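Cytochrome P450 (Bacillus megaterium, PDB 5L92) binds the steroid corticosterone beside its heme and oxidises steroids, probably as a monooxygenase that draws on molecular oxygen, as other cytochromes P450 do. Local coordinates at residues L122-E125 with V126-L129; L138-P141 with L142-V146; L218-E222 with E223-L227; T254-C257 with L258-K262; H321-A324 with E325-E328. One frame throughout, in Å; residues are numbered along the deposited sequence.

Each of the five contacts turns within one unbroken run of chain, and they follow one another in series, none nesting or crossing. Contact 1 is the turn that leads out of helix 112-125 toward strand 131-133; contact 2 is the break between helices 134-139 and 141-151. These two touch, with Leu122 and Leu123 packing on Leu138, so helix 112-125 lies against the break. Contact 3 ends helix 213-222 at the surface, on the way to helix 229-245. Contact 4 closes helix 247-260 and starts helix 262-270. Contact 5 turns the loop after helix 317-320 and lies across the chain's centre from contact 2; its nearest atoms are about 7 Å from those of contact 4.

Contact 1 of 5, residues L122-E125 with V126-L129; sequences LLQE and VEHL
Glu127 folds back against Gln124 near the C-terminal end of helix 112-125, and its side chain is a good guide to the turn. CB sits 3.4 Å from Gln124 O and also meets the end of the Gln124 side chain, where NE2 comes to 3.6 Å from Glu127 CB. CG still has that NE2 nearby. Beyond CG the chain bends, and the carboxylate leaves Gln124 behind: the two flat ends pass at a slant, their planes 35° apart, and Glu127 OE1 makes a long, weak ion pair with Arg372 of helix 355-372. Backbone bonds finish the helix. Val126 N donates to Leu123 O at 3.1 Å, with a weaker bond to Leu122 O, and Glu127 N reaches Gln124 O at 3.2 Å; in that last bond the donor stands well above the carbonyl plane. Leu129 N to Val126 O, at 2.9 Å, then closes the turn. Val126 CG2 lies 3.6 Å from Leu123 O, and the side chain also packs on His137 of helix 134-139. His128 swings its ring back with CG between the backbone N and the carbonyl carbon (chi1 70°), which brings CE1, at the ring edge, 3.3 Å from Glu125 O. Lys402 binds both Val126 O and Leu129 O. The i to i+3 bonds at the end of helix 112-125 thus lead into a type I beta turn, Val126 to Leu129, which carries the chain toward strand 131-133.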
loop_
_atom_site.group_PDB
_atom_site.type_symbol
_atom_site.label_atom_id
_atom_site.label_comp_id
_atom_site.label_asym_id
_atom_site.label_seq_id
_atom_site.Cartn_x
_atom_site.Cartn_y
_atom_site.Cartn_z
ATOM N N LEU A 122 3.212 8.173 20.511
ATOM C CA LEU A 122 1.849 7.673 20.288
ATOM C C LEU A 122 1.413 6.697 21.385
ATOM O O LEU A 122 0.294 6.783 21.911
ATOM C CB LEU A 122 1.765 7.011 18.920
ATOM C CG LEU A 122 1.807 8.012 17.784
ATOM C CD1 LEU A 122 1.984 7.242 16.510
ATOM C CD2 LEU A 122 0.551 8.889 17.744
ATOM N N LEU A 123 2.280 5.756 21.740
ATOM C CA LEU A 123 1.945 4.836 22.820
ATOM C C LEU A 123 1.679 5.603 24.121
ATOM O O LEU A 123 0.707 5.320 24.835
ATOM C CB LEU A 123 3.070 3.806 22.981
ATOM C CG LEU A 123 3.087 2.725 21.907
ATOM C CD1 LEU A 123 4.416 1.984 21.855
ATOM C CD2 LEU A 123 1.965 1.771 22.164
ATOM N N GLN A 124 2.487 6.626 24.407
ATOM C CA GLN A 124 2.303 7.397 25.638
ATOM C C GLN A 124 0.942 8.072 25.667
ATOM O O GLN A 124 0.293 8.150 26.722
ATOM C CB GLN A 124 3.419 8.445 25.775
ATOM C CG GLN A 124 3.465 9.126 27.151
ATOM C CD GLN A 124 3.532 8.137 28.334
ATOM O OE1 GLN A 124 4.520 7.416 28.511
ATOM N NE2 GLN A 124 2.479 8.118 29.151
ATOM N N GLU A 125 0.488 8.564 24.516
ATOM C CA GLU A 125 -0.788 9.255 24.457
ATOM C C GLU A 125 -1.968 8.356 24.823
ATOM O O GLU A 125 -2.995 8.855 25.290
ATOM C CB GLU A 125 -0.948 9.865 23.063
ATOM C CG GLU A 125 0.030 11.031 22.870
ATOM C CD GLU A 125 -0.096 11.691 21.520
ATOM O OE1 GLU A 125 -0.989 11.277 20.751
ATOM O OE2 GLU A 125 0.699 12.624 21.235
ATOM N N VAL A 126 -1.851 7.044 24.661
ATOM C CA VAL A 126 -2.956 6.162 25.014
ATOM C C VAL A 126 -2.594 5.229 26.169
ATOM O O VAL A 126 -3.317 4.267 26.435
ATOM C CB VAL A 126 -3.463 5.378 23.781
ATOM C CG1 VAL A 126 -4.123 6.339 22.771
ATOM C CG2 VAL A 126 -2.348 4.610 23.115
ATOM N N GLU A 127 -1.490 5.526 26.882
ATOM C CA GLU A 127 -1.098 4.765 28.067
ATOM C C GLU A 127 -2.261 4.620 29.042
ATOM O O GLU A 127 -2.376 3.601 29.728
ATOM C CB GLU A 127 0.115 5.453 28.732
ATOM C CG GLU A 127 0.734 4.762 29.949
ATOM C CD GLU A 127 1.480 3.476 29.610
ATOM O OE1 GLU A 127 1.899 3.324 28.438
ATOM O OE2 GLU A 127 1.649 2.618 30.516
ATOM N N HIS A 128 -3.150 5.618 29.105
ATOM C CA HIS A 128 -4.271 5.579 30.049
ATOM C C HIS A 128 -5.435 4.678 29.621
ATOM O O HIS A 128 -6.265 4.331 30.473
ATOM C CB HIS A 128 -4.795 7.001 30.294
ATOM C CG HIS A 128 -5.506 7.618 29.121
ATOM N ND1 HIS A 128 -4.839 8.145 28.037
ATOM C CD2 HIS A 128 -6.826 7.812 28.874
ATOM C CE1 HIS A 128 -5.711 8.629 27.167
ATOM N NE2 HIS A 128 -6.924 8.441 27.651
ATOM N N LEU A 129 -5.532 4.283 28.349
ATOM C CA LEU A 129 -6.630 3.419 27.910
ATOM C C LEU A 129 -6.269 1.946 28.104
ATOM O O LEU A 129 -5.148 1.523 27.822
ATOM C CB LEU A 129 -6.973 3.691 26.444
ATOM C CG LEU A 129 -7.313 5.149 26.069
ATOM C CD1 LEU A 129 -7.487 5.307 24.547
ATOM C CD2 LEU A 129 -8.559 5.670 26.777
#

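Contact 2 of 5, residues L138-P141 with L142-V146; sequences LSYP and LPVMV
Leu142 N reaches back to Leu138 O at 3.3 Å, bridging the break at Tyr140 where helix 134-139 gives way to helix 141-151, and Met145 N to Pro141 O at 3.0 Å begins the second helix. The prolines are consistent with a break here: neither Pro141 nor Pro143 has an N-H to give, and Pro143 puts ring carbons where a donor would stand, its CD lying 3.0 Å from Ser139 O and 3.1 Å from Tyr140 O. In the cytochrome P450 fold this region packs near the heme, and the Pro143 side chain comes within about 6 Å of it. Tyr140 has its ring anti to the backbone N (chi1 163°), which lays it along the next turn. Val144 CG1 comes over one face of that ring, 3.9 Å from Tyr140 CZ, and the two side chains pass at a slant. The phenol end is held from outside: Tyr140 OH bonds Asn244 and Gln158, and Lys162 makes a cation-pi contact with the ring. Ser139 OG bonds Ser252 and Thr248, tying the break to helix 247-260, while Leu142 packs on Ile118 and Met365. On the more open flank, Met145 also packs its CG against the carbonyl that its backbone N-H holds, 3.2 Å from Pro141 O, and its chain, extended beyond CG, brings SD to 4.2 Å from Pro141 CB.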
loop_
_atom_site.group_PDB
_atom_site.type_symbol
_atom_site.label_atom_id
_atom_site.label_comp_id
_atom_site.label_asym_id
_atom_site.label_seq_id
_atom_site.Cartn_x
_atom_site.Cartn_y
_atom_site.Cartn_z
ATOM N N LEU A 138 -2.245 4.196 16.379
ATOM C CA LEU A 138 -0.871 3.728 16.199
ATOM C C LEU A 138 -0.527 3.487 14.735
ATOM O O LEU A 138 0.318 4.178 14.178
ATOM C CB LEU A 138 -0.639 2.455 17.017
ATOM C CG LEU A 138 -0.736 2.617 18.548
ATOM C CD1 LEU A 138 -0.784 1.305 19.262
ATOM C CD2 LEU A 138 0.440 3.474 19.087
ATOM N N SER A 139 -1.180 2.525 14.083
ATOM C CA SER A 139 -0.737 2.179 12.736
ATOM C C SER A 139 -1.058 3.277 11.719
ATOM O O SER A 139 -0.363 3.380 10.711
ATOM C CB SER A 139 -1.361 0.863 12.275
ATOM O OG SER A 139 -2.729 1.041 12.055
ATOM N N TYR A 140 -2.118 4.075 11.926
ATOM C CA TYR A 140 -2.401 5.154 10.968
ATOM C C TYR A 140 -1.492 6.367 11.255
ATOM O O TYR A 140 -0.755 6.808 10.369
ATOM C CB TYR A 140 -3.896 5.572 10.966
ATOM C CG TYR A 140 -4.040 6.916 10.290
ATOM C CD1 TYR A 140 -3.805 7.036 8.923
ATOM C CD2 TYR A 140 -4.265 8.078 11.015
ATOM C CE1 TYR A 140 -3.834 8.250 8.284
ATOM C CE2 TYR A 140 -4.292 9.340 10.360
ATOM C CZ TYR A 140 -4.069 9.405 8.993
ATOM O OH TYR A 140 -4.082 10.626 8.304
ATOM N N PRO A 141 -1.462 6.904 12.478
ATOM C CA PRO A 141 -0.669 8.144 12.708
ATOM C C PRO A 141 0.815 8.008 12.414
ATOM O O PRO A 141 1.404 8.924 11.820
ATOM C CB PRO A 141 -0.900 8.443 14.189
ATOM C CG PRO A 141 -2.089 7.678 14.582
ATOM C CD PRO A 141 -2.199 6.490 13.672
ATOM N N LEU A 142 1.464 6.924 12.838
ATOM C CA LEU A 142 2.915 6.891 12.663
ATOM C C LEU A 142 3.304 7.137 11.222
ATOM O O LEU A 142 4.140 8.026 10.971
ATOM C CB LEU A 142 3.518 5.591 13.194
ATOM C CG LEU A 142 4.957 5.274 12.749
ATOM C CD1 LEU A 142 5.988 6.224 13.344
ATOM C CD2 LEU A 142 5.330 3.879 13.081
ATOM N N PRO A 143 2.761 6.427 10.235
ATOM C CA PRO A 143 3.282 6.618 8.881
ATOM C C PRO A 143 2.916 7.968 8.245
ATOM O O PRO A 143 3.659 8.443 7.382
ATOM C CB PRO A 143 2.685 5.434 8.135
ATOM C CG PRO A 143 2.450 4.418 9.203
ATOM C CD PRO A 143 1.944 5.203 10.323
ATOM N N VAL A 144 1.800 8.594 8.614
ATOM C CA VAL A 144 1.502 9.895 8.017
ATOM C C VAL A 144 2.412 10.964 8.624
ATOM O O VAL A 144 2.772 11.947 7.958
ATOM C CB VAL A 144 0.015 10.251 8.185
ATOM C CG1 VAL A 144 -0.348 10.414 9.653
ATOM C CG2 VAL A 144 -0.341 11.532 7.377
ATOM N N MET A 145 2.782 10.791 9.888
ATOM C CA MET A 145 3.703 11.708 10.548
ATOM C C MET A 145 5.084 11.607 9.934
ATOM O O MET A 145 5.765 12.619 9.745
ATOM C CB MET A 145 3.775 11.415 12.053
ATOM C CG MET A 145 2.539 11.785 12.822
ATOM S SD MET A 145 2.485 10.961 14.430
ATOM C CE MET A 145 1.486 12.060 15.384
ATOM N N VAL A 146 5.511 10.394 9.602
ATOM C CA VAL A 146 6.755 10.229 8.863
ATOM C C VAL A 146 6.648 10.895 7.493
ATOM O O VAL A 146 7.518 11.678 7.099
ATOM C CB VAL A 146 7.119 8.740 8.732
ATOM C CG1 VAL A 146 8.309 8.585 7.828
ATOM C CG2 VAL A 146 7.441 8.141 10.083
#

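Contact 3 of 5, residues L218-E222 with E223-L227; sequences LQAKE and EGKQL
A Schellman motif ends helix 213-222, with Gly224 as its C-prime residue. Lys225 N donates to Ala220 O at 2.9 Å, and inside that i to i+5 bond Gly224 N donates to Lys221 O, also at 2.9 Å. The two bonds differ in approach: Lys225 N meets its carbonyl close to head-on, whereas Gly224 N stands above the plane of the Lys221 carbonyl. The bond just before them is still regular, i to i+4: Glu223 N to Gln219 O. Gly224 turns the chain with a positive phi of 89°; a CB there would be jammed against the carbonyl oxygen of Glu223, so the position calls for glycine. Ala220 and Lys225 meet across the turn, CB to CG at 4.0 Å, and Lys225 CB also lies 3.1 Å from Ala220 O, covering the carbonyl that its own backbone N-H holds. Lys221 packs through its carbon chain and not its charge. With CG anti to the backbone N, the chain runs out past Leu227 and crosses it at a slant: CD is 3.5 Å from Leu227 CD1 and 3.2 Å from Leu227 O. Its NZ goes on to a weak, long ion pair with Asp229. Leu227 in turn packs on Leu98 and Ile232, bringing the loop down onto helix 229-245. On the other flank, Glu223 lays its CG 3.4 Å from Gln219 O. The paired bonds and the positive-phi glycine define the Schellman C-terminus; the touch between Ala220 and Lys225 is the side-chain contact that often goes with it.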
loop_
_atom_site.group_PDB
_atom_site.type_symbol
_atom_site.label_atom_id
_atom_site.label_comp_id
_atom_site.label_asym_id
_atom_site.label_seq_id
_atom_site.Cartn_x
_atom_site.Cartn_y
_atom_site.Cartn_z
ATOM N N LEU A 218 12.579 20.588 -6.367
ATOM C CA LEU A 218 12.678 21.965 -6.852
ATOM C C LEU A 218 14.132 22.342 -7.122
ATOM O O LEU A 218 14.452 22.905 -8.174
ATOM C CB LEU A 218 12.060 22.918 -5.834
ATOM C CG LEU A 218 10.550 22.757 -5.653
ATOM C CD1 LEU A 218 10.083 23.503 -4.408
ATOM C CD2 LEU A 218 9.814 23.261 -6.873
ATOM N N GLN A 219 15.028 22.039 -6.176
ATOM C CA GLN A 219 16.454 22.248 -6.410
ATOM C C GLN A 219 16.918 21.528 -7.675
ATOM O O GLN A 219 17.598 22.119 -8.521
ATOM C CB GLN A 219 17.257 21.793 -5.183
ATOM C CG GLN A 219 18.730 22.246 -5.155
ATOM C CD GLN A 219 18.887 23.734 -5.476
ATOM O OE1 GLN A 219 19.213 24.109 -6.609
ATOM N NE2 GLN A 219 18.631 24.589 -4.485
ATOM N N ALA A 220 16.541 20.260 -7.849
ATOM C CA ALA A 220 16.903 19.563 -9.084
ATOM C C ALA A 220 16.296 20.229 -10.311
ATOM O O ALA A 220 16.882 20.184 -11.395
ATOM C CB ALA A 220 16.471 18.101 -9.034
ATOM N N LYS A 221 15.117 20.827 -10.174
ATOM C CA LYS A 221 14.519 21.509 -11.318
ATOM C C LYS A 221 15.297 22.773 -11.679
ATOM O O LYS A 221 15.591 23.008 -12.854
ATOM C CB LYS A 221 13.055 21.844 -11.035
ATOM C CG LYS A 221 12.260 22.189 -12.310
ATOM C CD LYS A 221 10.763 22.427 -12.054
ATOM C CE LYS A 221 10.112 23.215 -13.208
ATOM N NZ LYS A 221 10.103 24.686 -12.967
ATOM N N GLU A 222 15.620 23.609 -10.685
ATOM C CA GLU A 222 16.378 24.836 -10.948
ATOM C C GLU A 222 17.688 24.521 -11.660
ATOM O O GLU A 222 18.095 25.237 -12.583
ATOM C CB GLU A 222 16.634 25.578 -9.627
ATOM C CG GLU A 222 17.354 26.955 -9.734
ATOM C CD GLU A 222 17.512 27.649 -8.357
ATOM O OE1 GLU A 222 17.198 27.000 -7.325
ATOM O OE2 GLU A 222 17.947 28.837 -8.294
ATOM N N GLU A 223 18.339 23.418 -11.270
ATOM C CA GLU A 223 19.593 22.952 -11.849
ATOM C C GLU A 223 19.401 22.188 -13.142
ATOM O O GLU A 223 20.323 21.505 -13.598
ATOM C CB GLU A 223 20.338 22.083 -10.845
ATOM C CG GLU A 223 20.728 22.840 -9.583
ATOM C CD GLU A 223 21.165 21.908 -8.455
ATOM O OE1 GLU A 223 21.145 20.683 -8.708
ATOM O OE2 GLU A 223 21.511 22.395 -7.337
ATOM N N GLY A 224 18.229 22.270 -13.748
ATOM C CA GLY A 224 18.058 21.801 -15.106
ATOM C C GLY A 224 17.666 20.353 -15.278
ATOM O O GLY A 224 17.796 19.824 -16.388
ATOM N N LYS A 225 17.185 19.686 -14.232
ATOM C CA LYS A 225 16.594 18.378 -14.452
ATOM C C LYS A 225 15.237 18.541 -15.131
ATOM O O LYS A 225 14.512 19.518 -14.910
ATOM C CB LYS A 225 16.458 17.596 -13.139
ATOM C CG LYS A 225 17.755 16.922 -12.608
ATOM C CD LYS A 225 18.616 16.310 -13.723
ATOM C CE LYS A 225 19.782 15.468 -13.174
ATOM N NZ LYS A 225 20.724 16.311 -12.371
ATOM N N GLN A 226 14.909 17.558 -15.970
ATOM C CA GLN A 226 13.739 17.576 -16.848
ATOM C C GLN A 226 12.478 17.184 -16.076
ATOM O O GLN A 226 11.971 16.065 -16.190
ATOM C CB GLN A 226 13.977 16.613 -18.002
ATOM C CG GLN A 226 12.904 16.535 -19.064
ATOM C CD GLN A 226 13.343 15.630 -20.216
ATOM O OE1 GLN A 226 14.540 15.461 -20.461
ATOM N NE2 GLN A 226 12.385 15.024 -20.900
ATOM N N LEU A 227 11.944 18.123 -15.289
ATOM C CA LEU A 227 10.680 17.857 -14.616
ATOM C C LEU A 227 9.839 19.123 -14.490
ATOM O O LEU A 227 10.362 20.227 -14.317
ATOM C CB LEU A 227 10.913 17.211 -13.239
ATOM C CG LEU A 227 11.715 17.974 -12.197
ATOM C CD1 LEU A 227 10.855 18.954 -11.505
ATOM C CD2 LEU A 227 12.254 17.035 -11.168
#

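Contact 4 of 5, residues T254-C257 with L258-K262; sequences TIYC and LMEDK
Tyr256 and Glu260 stand one turn apart in this i to i+4 contact within the last turns of helix 247-260, on a buried part of the fold. Glu260 leans across the tyrosine at a slant, its OE1 3.7 Å from Tyr256 CE1, with the ring and carboxylate planes 75° apart. That same OE1 forms a salt bridge with Arg286, while Trp378 and Phe23 each meet the tyrosine ring edge-to-face. An alanine in place of Tyr256 is likely to leave Trp378 and Phe23 without their edge-to-face partner and open a gap beside the Glu260 carboxylate. Regular alpha-helical bonds run beneath, from Leu258 N to Thr254 O at 3.0 Å through to Asp261 N to Cys257 O, where Asp261 leaves the helix and becomes the N-cap of helix 262-270. Its OD1 takes a weak bond from Ala263 N, and OD2 bonds Ser264. Thr254 and Leu258 lie side by side, CG2 to CD1 at 3.8 Å. Met259 CG, anti to the carbonyl carbon, lies 4.2 Å from Ile255 CG2; the chain bends beyond it. Lys262 folds back over the junction: NZ, also salt-bridged to Asp377, bonds Met259 O at 3.1 Å, in the carbonyl plane and on a lone pair.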
loop_
_atom_site.group_PDB
_atom_site.type_symbol
_atom_site.label_atom_id
_atom_site.label_comp_id
_atom_site.label_asym_id
_atom_site.label_seq_id
_atom_site.Cartn_x
_atom_site.Cartn_y
_atom_site.Cartn_z
ATOM N N THR A 254 -0.745 -7.275 10.598
ATOM C CA THR A 254 0.156 -8.136 11.346
ATOM C C THR A 254 -0.439 -8.461 12.698
ATOM O O THR A 254 -0.447 -9.624 13.122
ATOM C CB THR A 254 1.536 -7.488 11.551
ATOM O OG1 THR A 254 2.245 -7.447 10.315
ATOM C CG2 THR A 254 2.361 -8.323 12.528
ATOM N N ILE A 255 -0.934 -7.439 13.388
ATOM C CA ILE A 255 -1.583 -7.643 14.668
ATOM C C ILE A 255 -2.776 -8.568 14.492
ATOM O O ILE A 255 -3.006 -9.468 15.310
ATOM C CB ILE A 255 -2.001 -6.298 15.279
ATOM C CG1 ILE A 255 -0.761 -5.434 15.621
ATOM C CG2 ILE A 255 -2.862 -6.483 16.520
ATOM C CD1 ILE A 255 0.060 -5.984 16.664
ATOM N N TYR A 256 -3.537 -8.375 13.413
ATOM C CA TYR A 256 -4.663 -9.263 13.143
ATOM C C TYR A 256 -4.195 -10.705 13.000
ATOM O O TYR A 256 -4.808 -11.615 13.560
ATOM C CB TYR A 256 -5.439 -8.820 11.904
ATOM C CG TYR A 256 -6.702 -9.630 11.742
ATOM C CD1 TYR A 256 -6.700 -10.820 11.025
ATOM C CD2 TYR A 256 -7.878 -9.227 12.351
ATOM C CE1 TYR A 256 -7.841 -11.571 10.896
ATOM C CE2 TYR A 256 -9.001 -9.961 12.246
ATOM C CZ TYR A 256 -8.987 -11.144 11.507
ATOM O OH TYR A 256 -10.117 -11.887 11.408
ATOM N N CYS A 257 -3.108 -10.932 12.269
ATOM C CA CYS A 257 -2.645 -12.301 12.053
ATOM C C CYS A 257 -2.161 -12.936 13.359
ATOM O O CYS A 257 -2.413 -14.129 13.595
ATOM C CB CYS A 257 -1.528 -12.345 11.019
ATOM S SG CYS A 257 -2.027 -12.097 9.271
ATOM N N LEU A 258 -1.491 -12.153 14.228
ATOM C CA LEU A 258 -0.941 -12.691 15.466
ATOM C C LEU A 258 -2.029 -12.989 16.479
ATOM O O LEU A 258 -1.891 -13.923 17.284
ATOM C CB LEU A 258 0.116 -11.731 16.053
ATOM C CG LEU A 258 1.351 -11.535 15.188
ATOM C CD1 LEU A 258 2.203 -10.428 15.745
ATOM C CD2 LEU A 258 2.201 -12.780 14.960
ATOM N N MET A 259 -3.118 -12.228 16.442
ATOM C CA MET A 259 -4.275 -12.499 17.277
ATOM C C MET A 259 -5.087 -13.678 16.756
ATOM O O MET A 259 -5.662 -14.436 17.549
ATOM C CB MET A 259 -5.148 -11.256 17.372
ATOM C CG MET A 259 -4.456 -10.049 18.088
ATOM S SD MET A 259 -4.043 -10.297 19.818
ATOM C CE MET A 259 -2.358 -10.853 19.649
ATOM N N GLU A 260 -5.178 -13.819 15.436
ATOM C CA GLU A 260 -5.857 -14.969 14.862
ATOM C C GLU A 260 -5.160 -16.262 15.259
ATOM O O GLU A 260 -5.825 -17.235 15.601
ATOM C CB GLU A 260 -5.903 -14.837 13.335
ATOM C CG GLU A 260 -6.845 -15.790 12.661
ATOM C CD GLU A 260 -7.135 -15.365 11.209
ATOM O OE1 GLU A 260 -6.211 -14.864 10.505
ATOM O OE2 GLU A 260 -8.300 -15.493 10.800
ATOM N N ASP A 261 -3.822 -16.302 15.189
ATOM C CA ASP A 261 -3.038 -17.515 15.504
ATOM C C ASP A 261 -2.112 -17.255 16.691
ATOM O O ASP A 261 -0.941 -16.871 16.533
ATOM C CB ASP A 261 -2.208 -18.013 14.323
ATOM C CG ASP A 261 -1.346 -19.209 14.703
ATOM O OD1 ASP A 261 -1.659 -19.843 15.727
ATOM O OD2 ASP A 261 -0.385 -19.527 13.971
ATOM N N LYS A 262 -2.628 -17.530 17.884
ATOM C CA LYS A 262 -1.855 -17.278 19.091
ATOM C C LYS A 262 -0.601 -18.130 19.180
ATOM O O LYS A 262 0.360 -17.710 19.837
ATOM C CB LYS A 262 -2.738 -17.484 20.322
ATOM C CG LYS A 262 -3.880 -16.498 20.374
ATOM C CD LYS A 262 -3.358 -15.079 20.401
ATOM C CE LYS A 262 -4.328 -14.164 21.134
ATOM N NZ LYS A 262 -5.738 -14.370 20.628
#

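Contact 5 of 5, residues H321-A324 with E325-E328; sequences HRDA and EYFE
Phe327 takes His321 O over one face, 3.5 Å above the ring plane and displaced toward the rim, while Asp323 O lies at its edge, 3.6 Å from Phe327 CD2. The Tyr326 ring has Asp323 OD1 near its plane, at the edge by CD1, and it stacks with Tyr52. Both aromatic side chains thus close on Asp323, which organises the turn. Asp323 O takes the backbone N-H of Tyr326 at 3.0 Å and, weakly, that of Phe327. Its side chain, with CG anti to the backbone N (chi1 -173°), carries OD1 round to Glu325 N at 3.0 Å, an Asx turn in which the donor comes on the anti side and 17° out of the carboxylate plane. Glu325 CB follows, 3.4 Å from the same Asp323 OD1, but the glutamate then bends away and its carboxylate is not in contact with that of the aspartate. Replacing Asp323 with a leucine would probably leave Glu325 N and Tyr52 N without their acceptor, weakening the tie to the start of helix 52-60. On the other side, His321 O bonds Arg284, the arginine of the ExxR motif of cytochromes P450, and the His321 ring bonds Ser287 and the backbone of Met343; its side chain is about 8 Å from the heme. The buried aspartate therefore has a backbone N-H on each oxygen, Glu325 N on OD1 and Tyr52 N on OD2, which would be expected to keep it ionised even with a glutamate close by.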
loop_
_atom_site.group_PDB
_atom_site.type_symbol
_atom_site.label_atom_id
_atom_site.label_comp_id
_atom_site.label_asym_id
_atom_site.label_seq_id
_atom_site.Cartn_x
_atom_site.Cartn_y
_atom_site.Cartn_z
ATOM N N HIS A 321 0.329 -15.114 -4.004
ATOM C CA HIS A 321 0.998 -15.340 -2.736
ATOM C C HIS A 321 0.566 -16.636 -2.052
ATOM O O HIS A 321 1.203 -17.009 -1.054
ATOM C CB HIS A 321 0.714 -14.183 -1.793
ATOM C CG HIS A 321 1.412 -12.914 -2.152
ATOM N ND1 HIS A 321 1.035 -11.689 -1.642
ATOM C CD2 HIS A 321 2.443 -12.677 -2.995
ATOM C CE1 HIS A 321 1.841 -10.759 -2.119
ATOM N NE2 HIS A 321 2.691 -11.326 -2.956
ATOM N N ARG A 322 -0.529 -17.253 -2.529
ATOM C CA ARG A 322 -1.089 -18.508 -2.051
ATOM C C ARG A 322 -0.900 -19.665 -3.048
ATOM O O ARG A 322 -1.534 -20.707 -2.905
ATOM C CB ARG A 322 -2.583 -18.343 -1.763
ATOM C CG ARG A 322 -3.010 -17.207 -0.850
ATOM C CD ARG A 322 -2.578 -17.427 0.566
ATOM N NE ARG A 322 -3.079 -16.442 1.531
ATOM C CZ ARG A 322 -4.030 -16.692 2.430
ATOM N NH1 ARG A 322 -4.615 -17.880 2.506
ATOM N NH2 ARG A 322 -4.378 -15.761 3.276
ATOM N N ASP A 323 -0.058 -19.494 -4.053
ATOM C CA ASP A 323 0.137 -20.471 -5.114
ATOM C C ASP A 323 1.033 -21.605 -4.603
ATOM O O ASP A 323 2.169 -21.357 -4.171
ATOM C CB ASP A 323 0.768 -19.743 -6.304
ATOM C CG ASP A 323 0.871 -20.602 -7.549
ATOM O OD1 ASP A 323 1.177 -21.810 -7.421
ATOM O OD2 ASP A 323 0.663 -20.053 -8.665
ATOM N N ALA A 324 0.531 -22.842 -4.641
ATOM C CA ALA A 324 1.264 -23.940 -3.993
ATOM C C ALA A 324 2.611 -24.215 -4.658
ATOM O O ALA A 324 3.565 -24.627 -3.978
ATOM C CB ALA A 324 0.429 -25.203 -3.990
ATOM N N GLU A 325 2.714 -23.962 -5.972
ATOM C CA GLU A 325 3.963 -24.165 -6.693
ATOM C C GLU A 325 5.095 -23.305 -6.140
ATOM O O GLU A 325 6.261 -23.626 -6.344
ATOM C CB GLU A 325 3.763 -23.885 -8.191
ATOM C CG GLU A 325 2.753 -24.829 -8.916
ATOM C CD GLU A 325 3.322 -26.191 -9.324
ATOM O OE1 GLU A 325 4.447 -26.267 -9.878
ATOM O OE2 GLU A 325 2.621 -27.208 -9.113
ATOM N N TYR A 326 4.801 -22.218 -5.444
ATOM C CA TYR A 326 5.880 -21.361 -4.954
ATOM C C TYR A 326 5.868 -21.231 -3.449
ATOM O O TYR A 326 6.794 -20.644 -2.891
ATOM C CB TYR A 326 5.828 -19.946 -5.588
ATOM C CG TYR A 326 6.121 -19.910 -7.073
ATOM C CD1 TYR A 326 5.189 -20.389 -7.980
ATOM C CD2 TYR A 326 7.335 -19.399 -7.577
ATOM C CE1 TYR A 326 5.445 -20.373 -9.356
ATOM C CE2 TYR A 326 7.581 -19.371 -8.962
ATOM C CZ TYR A 326 6.636 -19.878 -9.827
ATOM O OH TYR A 326 6.847 -19.881 -11.190
ATOM N N PHE A 327 4.839 -21.724 -2.772
ATOM C CA PHE A 327 4.750 -21.513 -1.332
ATOM C C PHE A 327 4.193 -22.807 -0.743
ATOM O O PHE A 327 2.993 -23.061 -0.847
ATOM C CB PHE A 327 3.870 -20.324 -0.984
ATOM C CG PHE A 327 4.361 -18.994 -1.532
ATOM C CD1 PHE A 327 5.276 -18.221 -0.822
ATOM C CD2 PHE A 327 3.886 -18.511 -2.727
ATOM C CE1 PHE A 327 5.707 -16.997 -1.319
ATOM C CE2 PHE A 327 4.327 -17.271 -3.226
ATOM C CZ PHE A 327 5.225 -16.535 -2.530
ATOM N N GLU A 328 5.061 -23.627 -0.174
ATOM C CA GLU A 328 4.595 -24.865 0.455
ATOM C C GLU A 328 3.622 -24.575 1.603
ATOM O O GLU A 328 3.828 -23.662 2.398
ATOM C CB GLU A 328 5.789 -25.685 0.947
ATOM C CG GLU A 328 5.379 -27.002 1.583
ATOM C CD GLU A 328 6.492 -28.038 1.574
ATOM O OE1 GLU A 328 7.669 -27.656 1.786
ATOM O OE2 GLU A 328 6.181 -29.232 1.347
#